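Aminopeptidase (Aneurinibacillus sp. AM-1, PDB 5IB9) probably removes amino-terminal residues from peptides as a zinc-dependent M28-family metalloexopeptidase that also carries a protease-associated domain. Local coordinates at residues E36-V41 against T202-I207; H228-E233 against E272-I277; I267-E272 against R345-S350. All blocks are in the same frame, centred on the assembly; numbering follows the deposited sequence.

How the contacts relate
The three contacts lie in the peptidase domain. Contact 1 sits where helix 35-50 covers strand 187-210, at a zinc ion between the subunits; contacts 2 and 3 join the loops after strands 222-228 and 263-269 into the two-zinc pocket that holds the inhibitor. Contact 1 closes along the chain before the other two open, whereas the segments of contacts 2 and 3 alternate and share E272. Centre to centre, contacts 1 and 2 are about 11 Å apart, contacts 1 and 3 about 13 Å, and contacts 2 and 3 about 8 Å. Strands 187-210 and 263-269 are neighbours, the backbone N of H229 in contact 2 bonds to F269 O in contact 3, and E37 of contact 1 packs on H229 and D230.

Contact 1: E36-V41 against T202-I207; sequences EELKAV and TSHNVI. With ZN (zinc ion), chain G.
E37 reaches from its helix to S203, whose hydroxyl donates to OE1 at 2.7 Å on the syn side, 25° out of the carboxylate plane. The glutamate chain runs nearly straight, with CG anti to the backbone N (chi1 -162°), which carries the carboxylate the full distance to the strand. A water bridges the same oxygen to H204: it lies in the ring plane at the edge, accepts from ND1 at 2.8 Å and donates to E37 OE1. OE1 also takes the backbone N-H of G33, while OE2 receives weak bonds from H229 ND1 and A271 N. Replacing E37 by an alanine would probably leave the S203 hydroxyl and this water without their acceptor, and H204 ND1 without its water-mediated link to the helix. Here helix 35-50 lies on strand 187-210 in the alpha/beta M28 domain, the axis of 36-41 running at 21° to that of 202-207. With ND1 tied to the water, H204 turns NE2 to a zinc ion 2.0 Å away, which water molecules and E288 of the second subunit also bind; the metal thus joins the two copies of the dimer. L38 CD1 meets H204 CE1 at 3.8 Å. V41 divides its methyls: CG2 packs against H204 CB at 4.0 Å, crossing the histidine at about a right angle, and CG1 meets V206 CG2 at 3.8 Å.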
loop_
_atom_site.group_PDB
_atom_site.type_symbol
_atom_site.label_atom_id
_atom_site.label_comp_id
_atom_site.label_asym_id
_atom_site.label_seq_id
_atom_site.Cartn_x
_atom_site.Cartn_y
_atom_site.Cartn_z
ATOM N N GLU A 36 18.035 2.543 -15.047
ATOM C CA GLU A 36 17.638 1.909 -16.296
ATOM C C GLU A 36 16.135 1.621 -16.344
ATOM O O GLU A 36 15.545 1.649 -17.414
ATOM C CB GLU A 36 18.326 0.519 -16.474
ATOM C CG GLU A 36 19.835 0.664 -16.651
ATOM C CD GLU A 36 20.177 1.302 -17.970
ATOM O OE1 GLU A 36 19.542 1.104 -19.020
ATOM O OE2 GLU A 36 21.161 2.103 -18.011
ATOM N N GLU A 37 15.519 1.370 -15.202
ATOM C CA GLU A 37 13.991 1.213 -15.219
ATOM C C GLU A 37 13.400 2.539 -15.538
ATOM O O GLU A 37 12.424 2.545 -16.296
ATOM C CB GLU A 37 13.458 0.685 -13.879
ATOM C CG GLU A 37 12.051 0.132 -14.108
ATOM C CD GLU A 37 11.309 -0.149 -12.844
ATOM O OE1 GLU A 37 11.465 0.669 -11.874
ATOM O OE2 GLU A 37 10.536 -1.170 -12.809
ATOM N N LEU A 38 13.959 3.638 -14.997
ATOM C CA LEU A 38 13.408 4.951 -15.342
ATOM C C LEU A 38 13.526 5.262 -16.829
ATOM O O LEU A 38 12.568 5.765 -17.484
ATOM C CB LEU A 38 14.090 6.036 -14.523
ATOM C CG LEU A 38 13.459 7.419 -14.667
ATOM C CD1 LEU A 38 12.092 7.456 -14.153
ATOM C CD2 LEU A 38 14.364 8.457 -13.954
ATOM N N LYS A 39 14.670 4.896 -17.447
ATOM C CA LYS A 39 14.782 5.054 -18.847
ATOM C C LYS A 39 13.726 4.271 -19.656
ATOM O O LYS A 39 13.195 4.713 -20.694
ATOM C CB LYS A 39 16.224 4.609 -19.221
ATOM C CG LYS A 39 16.396 4.491 -20.710
ATOM C CD LYS A 39 17.743 3.690 -21.153
ATOM C CE LYS A 39 18.860 4.370 -20.471
ATOM N NZ LYS A 39 20.120 3.500 -20.605
ATOM N N ALA A 40 13.445 3.067 -19.180
ATOM C CA ALA A 40 12.431 2.239 -19.846
ATOM C C ALA A 40 11.016 2.903 -19.762
ATOM O O ALA A 40 10.235 2.901 -20.708
ATOM C CB ALA A 40 12.390 0.806 -19.234
ATOM N N VAL A 41 10.736 3.353 -18.521
ATOM C CA VAL A 41 9.451 4.076 -18.294
ATOM C C VAL A 41 9.313 5.232 -19.286
ATOM O O VAL A 41 8.262 5.382 -19.931
ATOM C CB VAL A 41 9.389 4.546 -16.829
ATOM C CG1 VAL A 41 8.357 5.667 -16.691
ATOM C CG2 VAL A 41 9.161 3.364 -15.960
ATOM N N THR A 202 11.995 4.251 -5.765
ATOM C CA THR A 202 10.713 4.587 -6.412
ATOM C C THR A 202 10.719 3.918 -7.790
ATOM O O THR A 202 11.693 3.979 -8.557
ATOM C CB THR A 202 10.682 6.113 -6.703
ATOM O OG1 THR A 202 10.759 6.790 -5.438
ATOM C CG2 THR A 202 9.345 6.526 -7.338
ATOM N N SER A 203 9.662 3.215 -8.041
ATOM C CA SER A 203 9.406 2.685 -9.377
ATOM C C SER A 203 8.081 3.266 -9.945
ATOM O O SER A 203 7.496 4.214 -9.352
ATOM C CB SER A 203 9.371 1.134 -9.272
ATOM O OG SER A 203 9.151 0.441 -10.519
ATOM N N HIS A 204 7.696 2.790 -11.105
ATOM C CA HIS A 204 6.529 3.367 -11.797
ATOM C C HIS A 204 5.796 2.338 -12.607
ATOM O O HIS A 204 6.389 1.378 -13.101
ATOM C CB HIS A 204 7.004 4.407 -12.802
ATOM C CG HIS A 204 7.915 5.469 -12.256
ATOM N ND1 HIS A 204 9.267 5.285 -11.996
ATOM C CD2 HIS A 204 7.614 6.715 -11.825
ATOM C CE1 HIS A 204 9.743 6.380 -11.404
ATOM N NE2 HIS A 204 8.783 7.280 -11.369
ATOM N N ASN A 205 4.480 2.610 -12.831
ATOM C CA ASN A 205 3.680 1.936 -13.862
ATOM C C ASN A 205 3.391 2.955 -14.953
ATOM O O ASN A 205 3.182 4.120 -14.662
ATOM C CB ASN A 205 2.351 1.424 -13.277
ATOM C CG ASN A 205 2.581 0.553 -12.069
ATOM O OD1 ASN A 205 3.378 -0.373 -12.145
ATOM N ND2 ASN A 205 1.738 0.684 -11.079
ATOM N N VAL A 206 3.312 2.481 -16.183
ATOM C CA VAL A 206 3.004 3.352 -17.346
ATOM C C VAL A 206 1.672 2.872 -17.885
ATOM O O VAL A 206 1.491 1.704 -18.202
ATOM C CB VAL A 206 4.071 3.241 -18.451
ATOM C CG1 VAL A 206 3.593 4.232 -19.562
ATOM C CG2 VAL A 206 5.440 3.620 -17.913
ATOM N N ILE A 207 0.698 3.812 -17.942
ATOM C CA ILE A 207 -0.686 3.405 -18.229
ATOM C C ILE A 207 -1.224 4.215 -19.442
ATOM O O ILE A 207 -1.246 5.458 -19.412
ATOM C CB ILE A 207 -1.614 3.691 -17.068
ATOM C CG1 ILE A 207 -1.167 2.938 -15.819
ATOM C CG2 ILE A 207 -3.098 3.293 -17.414
ATOM C CD1 ILE A 207 -0.940 3.876 -14.680
HETATM ZN ZN ZN G . 9.073 9.220 -10.869
HETATM O O HOH W 1 11.168 3.360 -12.547
HETATM O O HOH W 2 10.057 10.271 -12.178
HETATM O O HOH W 3 9.831 9.783 -9.138
HETATM O O HOH W 4 10.854 9.075 -9.109
HETATM O O HOH W 5 11.127 9.563 -10.885
#

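Contact 2: H228-E233 against E272-I277. With ZN (zinc ion), chain C; ZN (zinc ion), chain B; BES (2-(3-amino-2-hydroxy-4-phenyl-butyrylamino)-4-methyl-pentanoic acid), chain H.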
loop_
_atom_site.group_PDB
_atom_site.type_symbol
_atom_site.label_atom_id
_atom_site.label_comp_id
_atom_site.label_asym_id
_atom_site.label_seq_id
_atom_site.Cartn_x
_atom_site.Cartn_y
_atom_site.Cartn_z
ATOM N N HIS A 228 5.415 -6.379 -17.635
ATOM C CA HIS A 228 6.292 -5.648 -16.684
ATOM C C HIS A 228 7.590 -5.210 -17.345
ATOM O O HIS A 228 8.121 -5.919 -18.225
ATOM C CB HIS A 228 6.592 -6.483 -15.374
ATOM C CG HIS A 228 7.428 -7.743 -15.570
ATOM N ND1 HIS A 228 8.818 -7.735 -15.374
ATOM C CD2 HIS A 228 7.043 -9.009 -15.740
ATOM C CE1 HIS A 228 9.236 -9.016 -15.531
ATOM N NE2 HIS A 228 8.191 -9.783 -15.774
ATOM N N HIS A 229 8.032 -4.030 -16.939
ATOM C CA HIS A 229 9.223 -3.434 -17.588
ATOM C C HIS A 229 10.533 -3.519 -16.848
ATOM O O HIS A 229 11.504 -3.088 -17.403
ATOM C CB HIS A 229 8.927 -1.962 -18.026
ATOM C CG HIS A 229 8.373 -1.089 -16.932
ATOM N ND1 HIS A 229 8.902 -0.806 -15.695
ATOM C CD2 HIS A 229 7.177 -0.448 -16.995
ATOM C CE1 HIS A 229 8.045 -0.004 -15.018
ATOM N NE2 HIS A 229 7.019 0.234 -15.838
ATOM N N ASP A 230 10.497 -4.152 -15.685
ATOM C CA ASP A 230 11.768 -4.400 -14.950
ATOM C C ASP A 230 12.263 -5.823 -15.227
ATOM O O ASP A 230 11.511 -6.706 -15.689
ATOM C CB ASP A 230 11.549 -4.257 -13.453
ATOM C CG ASP A 230 10.589 -5.257 -12.843
ATOM O OD1 ASP A 230 9.469 -5.532 -13.394
ATOM O OD2 ASP A 230 10.945 -5.819 -11.784
ATOM N N SER A 231 13.587 -5.948 -14.952
ATOM C CA SER A 231 14.172 -7.314 -15.048
ATOM C C SER A 231 15.014 -7.562 -13.821
ATOM O O SER A 231 15.195 -6.684 -13.011
ATOM C CB SER A 231 15.012 -7.482 -16.334
ATOM O OG SER A 231 16.186 -6.680 -16.238
ATOM N N VAL A 232 15.392 -8.830 -13.622
ATOM C CA VAL A 232 16.268 -9.102 -12.423
ATOM C C VAL A 232 17.710 -8.620 -12.637
ATOM O O VAL A 232 18.148 -8.388 -13.773
ATOM C CB VAL A 232 16.270 -10.615 -12.107
ATOM C CG1 VAL A 232 14.816 -11.063 -11.744
ATOM C CG2 VAL A 232 16.900 -11.486 -13.204
ATOM N N GLU A 233 18.413 -8.456 -11.510
ATOM C CA GLU A 233 19.842 -8.057 -11.547
ATOM C C GLU A 233 20.657 -8.910 -12.563
ATOM O O GLU A 233 20.525 -10.122 -12.604
ATOM C CB GLU A 233 20.475 -8.300 -10.176
ATOM C CG GLU A 233 20.166 -7.263 -9.071
ATOM C CD GLU A 233 21.017 -5.967 -9.153
ATOM O OE1 GLU A 233 20.704 -4.985 -8.389
ATOM O OE2 GLU A 233 21.987 -5.921 -9.978
ATOM N N GLU A 272 7.899 -5.774 -10.797
ATOM C CA GLU A 272 7.305 -7.105 -10.857
ATOM C C GLU A 272 8.212 -8.136 -10.149
ATOM O O GLU A 272 7.693 -8.991 -9.409
ATOM C CB GLU A 272 6.941 -7.523 -12.301
ATOM C CG GLU A 272 6.125 -8.822 -12.374
ATOM C CD GLU A 272 7.022 -10.077 -12.503
ATOM O OE1 GLU A 272 8.268 -9.973 -12.632
ATOM O OE2 GLU A 272 6.350 -11.129 -12.436
ATOM N N GLU A 273 9.501 -7.972 -10.396
ATOM C CA GLU A 273 10.426 -9.052 -9.935
ATOM C C GLU A 273 10.615 -8.962 -8.430
ATOM O O GLU A 273 11.094 -9.965 -7.834
ATOM C CB GLU A 273 11.727 -8.854 -10.650
ATOM C CG GLU A 273 11.757 -9.039 -12.216
ATOM C CD GLU A 273 11.512 -10.484 -12.692
ATOM O OE1 GLU A 273 11.198 -11.355 -11.818
ATOM O OE2 GLU A 273 11.600 -10.680 -13.992
ATOM N N ASN A 274 10.217 -7.866 -7.839
ATOM C CA ASN A 274 10.254 -7.636 -6.410
ATOM C C ASN A 274 9.055 -8.137 -5.649
ATOM O O ASN A 274 8.908 -7.833 -4.454
ATOM C CB ASN A 274 10.375 -6.077 -6.112
ATOM C CG ASN A 274 11.551 -5.431 -6.841
ATOM O OD1 ASN A 274 12.649 -5.256 -6.269
ATOM N ND2 ASN A 274 11.387 -5.232 -8.136
ATOM N N GLY A 275 8.105 -8.823 -6.308
ATOM C CA GLY A 275 6.912 -9.272 -5.690
ATOM C C GLY A 275 5.644 -8.579 -6.200
ATOM O O GLY A 275 4.692 -8.376 -5.472
ATOM N N LEU A 276 5.592 -8.341 -7.508
ATOM C CA LEU A 276 4.376 -7.790 -8.154
ATOM C C LEU A 276 4.063 -6.417 -7.635
ATOM O O LEU A 276 2.871 -6.121 -7.499
ATOM C CB LEU A 276 3.160 -8.777 -8.081
ATOM C CG LEU A 276 3.525 -10.243 -8.339
ATOM C CD1 LEU A 276 2.199 -11.009 -8.224
ATOM C CD2 LEU A 276 4.202 -10.505 -9.655
ATOM N N ILE A 277 5.030 -5.622 -7.158
ATOM C CA ILE A 277 4.719 -4.369 -6.447
ATOM C C ILE A 277 3.926 -3.438 -7.331
ATOM O O ILE A 277 2.909 -2.844 -6.887
ATOM C CB ILE A 277 5.970 -3.740 -5.843
ATOM C CG1 ILE A 277 6.554 -4.859 -4.932
ATOM C CG2 ILE A 277 5.464 -2.570 -4.922
ATOM C CD1 ILE A 277 7.817 -4.363 -4.240
HETATM ZN ZN ZN C . 8.420 -11.780 -16.039
HETATM ZN ZN ZN B . 11.134 -12.736 -13.989
HETATM N N2 BES H . 8.040 -14.300 -15.720
HETATM C C1 BES H . 8.306 -14.662 -14.328
HETATM C C6 BES H . 7.257 -15.684 -13.894
HETATM C C7 BES H . 7.320 -17.087 -14.488
HETATM C C8 BES H . 8.540 -17.765 -14.736
HETATM C C12 BES H . 6.096 -17.736 -14.762
HETATM C C9 BES H . 8.513 -19.078 -15.252
HETATM C C11 BES H . 6.071 -19.058 -15.289
HETATM C C10 BES H . 7.288 -19.714 -15.535
HETATM C C2 BES H . 8.267 -13.410 -13.445
HETATM O O2 BES H . 9.055 -12.504 -14.214
HETATM C C3 BES H . 8.977 -13.784 -12.189
HETATM O O3 BES H . 10.174 -14.038 -12.264
HETATM N N1 BES H . 8.270 -13.905 -11.119
HETATM C C4 BES H . 8.915 -14.353 -9.882
HETATM C C13 BES H . 7.777 -14.359 -8.876
HETATM C C14 BES H . 7.165 -12.981 -8.603
HETATM C C15 BES H . 6.160 -13.231 -7.486
HETATM C C16 BES H . 8.173 -11.883 -8.258
HETATM C C5 BES H . 9.390 -15.800 -9.933
HETATM O O1 BES H . 10.236 -16.193 -9.078
HETATM O O4 BES H . 8.962 -16.610 -10.776
HETATM O O HOH W 6 13.990 -10.604 -15.611
#
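H228 and E272 stack, the imidazole and carboxylate planes only 15° apart. E272 OE1 sits 3.1 Å above the ring plane, toward its rim, and nearer the backbone in the same side chain E272 CB makes a CH-pi contact 3.7 Å from the ring centroid. With CG between its backbone N and carbonyl carbon (chi1 67°), H228 lays its ring against the glutamate.

Hydrogen bonding centres on D230. Its OD2 uses the syn lone pair for the N-H of E273 at 2.9 Å, an almost straight bond of 165°, whereas E272 N comes to OD1 from above the carboxylate plane at 3.0 Å. Weak bonds from H228 ND1 to D230 OD1 and D230 O probably help, with the zinc on NE2, to fix the rotation of the imidazole, making D230 a second-shell residue. A water links V232 N to E273 OE2. On the other loop, E272 O accepts from both G275 N and L276 N, in a turn whose backbone angles at G275 call for glycine.

These two loops build the two-zinc centre of the M28 fold. H228 NE2 binds one zinc at 2.0 Å, together with D240 and D301. E273 grips the other through both carboxylate oxygens, OE2 at 2.1 Å and OE1 less tightly, with D240, which bridges the metals, and H371. The inhibitor hydroxyl O2 also spans both ions.

The V232 methyl CG1 packs beside this metal-binding carboxylate, 3.5 Å from E273 CD, and also touches E273 CG. In a purely apolar contact, L276 CD2 rests against the isobutyl group of the inhibitor.

Contact 3: I267-E272 against R345-S350; sequences ITFGAE and RSDHES. With BES (2-(3-amino-2-hydroxy-4-phenyl-butyrylamino)-4-methyl-pentanoic acid), chain H.
D347 and F269 both hold CG anti to the carbonyl carbon (chi1 -62° in D347), and the two side chains run alongside one another, pointing opposite ways. The D347 carboxylate thereby comes to the phenyl group with the two planes 47° apart and OD2 at 3.4 Å from F269 CD2. This is the pocket end of strand 263-269 in the alpha/beta M28 domain, where the loop after the strand meets the one leading into helix 348-352.

In E272, chi1 sets CG against the D347 carboxylate, 3.3 Å from OD2, and the bend at chi2 swings its own carboxylate off toward the inhibitor. The charged oxygens of the two acids do not touch, E272 OE2 and D347 OD2 being 4.8 Å apart, and their planes are turned 76° from each other. D347 OD1 is satisfied by the S279 hydroxyl and by a water that donates to it and to G270 O, linking G270, just after strand 263-269, to 345-350. Its OD2 receives a weak bond from Q299.

Beyond this, E272 OE2 lies close to the backbone of R345 and S346. It approaches R345 O to 3.3 Å, which is not a hydrogen bond, since both atoms are acceptors. That carbonyl is instead engaged by the inhibitor amide N1 at 3.0 Å, and S346 OG bonds to the zinc ligand D301 and to Q299. R345 recognises the inhibitor's carboxylate: NE and NH2 both donate to O4, at 2.7 and 2.9 Å, while the inhibitor's phenyl carbon C8 lies 3.3 Å above the guanidinium plane, toward its rim.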
loop_
_atom_site.group_PDB
_atom_site.type_symbol
_atom_site.label_atom_id
_atom_site.label_comp_id
_atom_site.label_asym_id
_atom_site.label_seq_id
_atom_site.Cartn_x
_atom_site.Cartn_y
_atom_site.Cartn_z
ATOM N N ILE A 267 -0.802 -1.447 -20.041
ATOM C CA ILE A 267 -0.059 -1.047 -18.870
ATOM C C ILE A 267 1.282 -1.807 -18.823
ATOM O O ILE A 267 1.315 -3.044 -19.051
ATOM C CB ILE A 267 -0.851 -1.344 -17.528
ATOM C CG1 ILE A 267 -2.232 -0.745 -17.622
ATOM C CG2 ILE A 267 -0.010 -0.822 -16.345
ATOM C CD1 ILE A 267 -3.024 -1.019 -16.329
ATOM N N THR A 268 2.351 -1.042 -18.514
ATOM C CA THR A 268 3.569 -1.766 -18.146
ATOM C C THR A 268 3.843 -1.513 -16.696
ATOM O O THR A 268 3.829 -0.393 -16.204
ATOM C CB THR A 268 4.794 -1.376 -19.082
ATOM O OG1 THR A 268 5.168 0.001 -18.907
ATOM C CG2 THR A 268 4.357 -1.671 -20.486
ATOM N N PHE A 269 4.058 -2.616 -15.951
ATOM C CA PHE A 269 4.188 -2.510 -14.485
ATOM C C PHE A 269 5.626 -2.474 -14.040
ATOM O O PHE A 269 6.452 -3.181 -14.619
ATOM C CB PHE A 269 3.527 -3.699 -13.849
ATOM C CG PHE A 269 2.076 -3.897 -14.135
ATOM C CD1 PHE A 269 1.109 -3.014 -13.579
ATOM C CD2 PHE A 269 1.609 -4.919 -14.925
ATOM C CE1 PHE A 269 -0.262 -3.177 -13.839
ATOM C CE2 PHE A 269 0.238 -5.107 -15.184
ATOM C CZ PHE A 269 -0.666 -4.236 -14.638
ATOM N N GLY A 270 5.895 -1.701 -12.985
ATOM C CA GLY A 270 7.250 -1.726 -12.402
ATOM C C GLY A 270 7.325 -2.737 -11.283
ATOM O O GLY A 270 6.338 -3.222 -10.756
ATOM N N ALA A 271 8.578 -3.062 -10.931
ATOM C CA ALA A 271 8.868 -3.849 -9.691
ATOM C C ALA A 271 8.145 -5.115 -9.668
ATOM O O ALA A 271 7.751 -5.609 -8.637
ATOM C CB ALA A 271 8.680 -2.966 -8.396
ATOM N N GLU A 272 7.899 -5.774 -10.797
ATOM C CA GLU A 272 7.305 -7.105 -10.857
ATOM C C GLU A 272 8.212 -8.136 -10.149
ATOM O O GLU A 272 7.693 -8.991 -9.409
ATOM C CB GLU A 272 6.941 -7.523 -12.301
ATOM C CG GLU A 272 6.125 -8.822 -12.374
ATOM C CD GLU A 272 7.022 -10.077 -12.503
ATOM O OE1 GLU A 272 8.268 -9.973 -12.632
ATOM O OE2 GLU A 272 6.350 -11.129 -12.436
ATOM N N ARG A 345 2.834 -16.045 -10.187
ATOM C CA ARG A 345 4.209 -15.586 -10.405
ATOM C C ARG A 345 4.311 -14.439 -11.411
ATOM O O ARG A 345 5.398 -14.234 -12.023
ATOM C CB ARG A 345 5.194 -16.711 -10.871
ATOM C CG ARG A 345 5.255 -17.929 -9.929
ATOM C CD ARG A 345 5.993 -19.158 -10.627
ATOM N NE ARG A 345 7.382 -18.852 -10.973
ATOM C CZ ARG A 345 8.219 -19.694 -11.571
ATOM N NH1 ARG A 345 7.832 -20.936 -11.856
ATOM N NH2 ARG A 345 9.456 -19.304 -11.861
ATOM N N SER A 346 3.170 -13.765 -11.698
ATOM C CA SER A 346 3.253 -12.557 -12.635
ATOM C C SER A 346 2.051 -11.689 -12.272
ATOM O O SER A 346 1.288 -11.997 -11.392
ATOM C CB SER A 346 3.298 -12.973 -14.107
ATOM O OG SER A 346 3.741 -11.878 -14.898
ATOM N N ASP A 347 1.961 -10.560 -12.948
ATOM C CA ASP A 347 1.013 -9.488 -12.560
ATOM C C ASP A 347 -0.467 -9.855 -12.690
ATOM O O ASP A 347 -1.268 -9.182 -12.022
ATOM C CB ASP A 347 1.306 -8.221 -13.385
ATOM C CG ASP A 347 2.725 -7.690 -13.117
ATOM O OD1 ASP A 347 3.029 -7.383 -11.945
ATOM O OD2 ASP A 347 3.513 -7.667 -14.113
ATOM N N HIS A 348 -0.804 -10.955 -13.368
ATOM C CA HIS A 348 -2.222 -11.377 -13.376
ATOM C C HIS A 348 -2.698 -11.695 -11.969
ATOM O O HIS A 348 -3.892 -11.549 -11.693
ATOM C CB HIS A 348 -2.474 -12.532 -14.323
ATOM C CG HIS A 348 -1.655 -13.748 -14.002
ATOM N ND1 HIS A 348 -0.265 -13.739 -13.876
ATOM C CD2 HIS A 348 -2.071 -15.020 -13.838
ATOM C CE1 HIS A 348 0.121 -14.996 -13.580
ATOM N NE2 HIS A 348 -0.960 -15.785 -13.587
ATOM N N GLU A 349 -1.802 -12.106 -11.070
ATOM C CA GLU A 349 -2.195 -12.393 -9.664
ATOM C C GLU A 349 -2.766 -11.183 -8.964
ATOM O O GLU A 349 -3.580 -11.330 -8.048
ATOM C CB GLU A 349 -0.963 -12.848 -8.940
ATOM C CG GLU A 349 -1.275 -13.543 -7.575
ATOM C CD GLU A 349 -0.017 -14.275 -7.083
ATOM O OE1 GLU A 349 0.602 -15.120 -7.798
ATOM O OE2 GLU A 349 0.375 -13.982 -5.983
ATOM N N SER A 350 -2.365 -9.988 -9.382
ATOM C CA SER A 350 -2.910 -8.772 -8.741
ATOM C C SER A 350 -4.333 -8.440 -9.072
ATOM O O SER A 350 -5.027 -7.780 -8.291
ATOM C CB SER A 350 -1.946 -7.624 -9.101
ATOM O OG SER A 350 -0.611 -7.947 -8.630
HETATM N N2 BES H . 8.040 -14.300 -15.720
HETATM C C1 BES H . 8.306 -14.662 -14.328
HETATM C C6 BES H . 7.257 -15.684 -13.894
HETATM C C7 BES H . 7.320 -17.087 -14.488
HETATM C C8 BES H . 8.540 -17.765 -14.736
HETATM C C12 BES H . 6.096 -17.736 -14.762
HETATM C C9 BES H . 8.513 -19.078 -15.252
HETATM C C11 BES H . 6.071 -19.058 -15.289
HETATM C C10 BES H . 7.288 -19.714 -15.535
HETATM C C2 BES H . 8.267 -13.410 -13.445
HETATM O O2 BES H . 9.055 -12.504 -14.214
HETATM C C3 BES H . 8.977 -13.784 -12.189
HETATM O O3 BES H . 10.174 -14.038 -12.264
HETATM N N1 BES H . 8.270 -13.905 -11.119
HETATM C C4 BES H . 8.915 -14.353 -9.882
HETATM C C13 BES H . 7.777 -14.359 -8.876
HETATM C C14 BES H . 7.165 -12.981 -8.603
HETATM C C15 BES H . 6.160 -13.231 -7.486
HETATM C C16 BES H . 8.173 -11.883 -8.258
HETATM C C5 BES H . 9.390 -15.800 -9.933
HETATM O O1 BES H . 10.236 -16.193 -9.078
HETATM O O4 BES H . 8.962 -16.610 -10.776
HETATM O O HOH W 7 4.412 -5.441 -10.667
#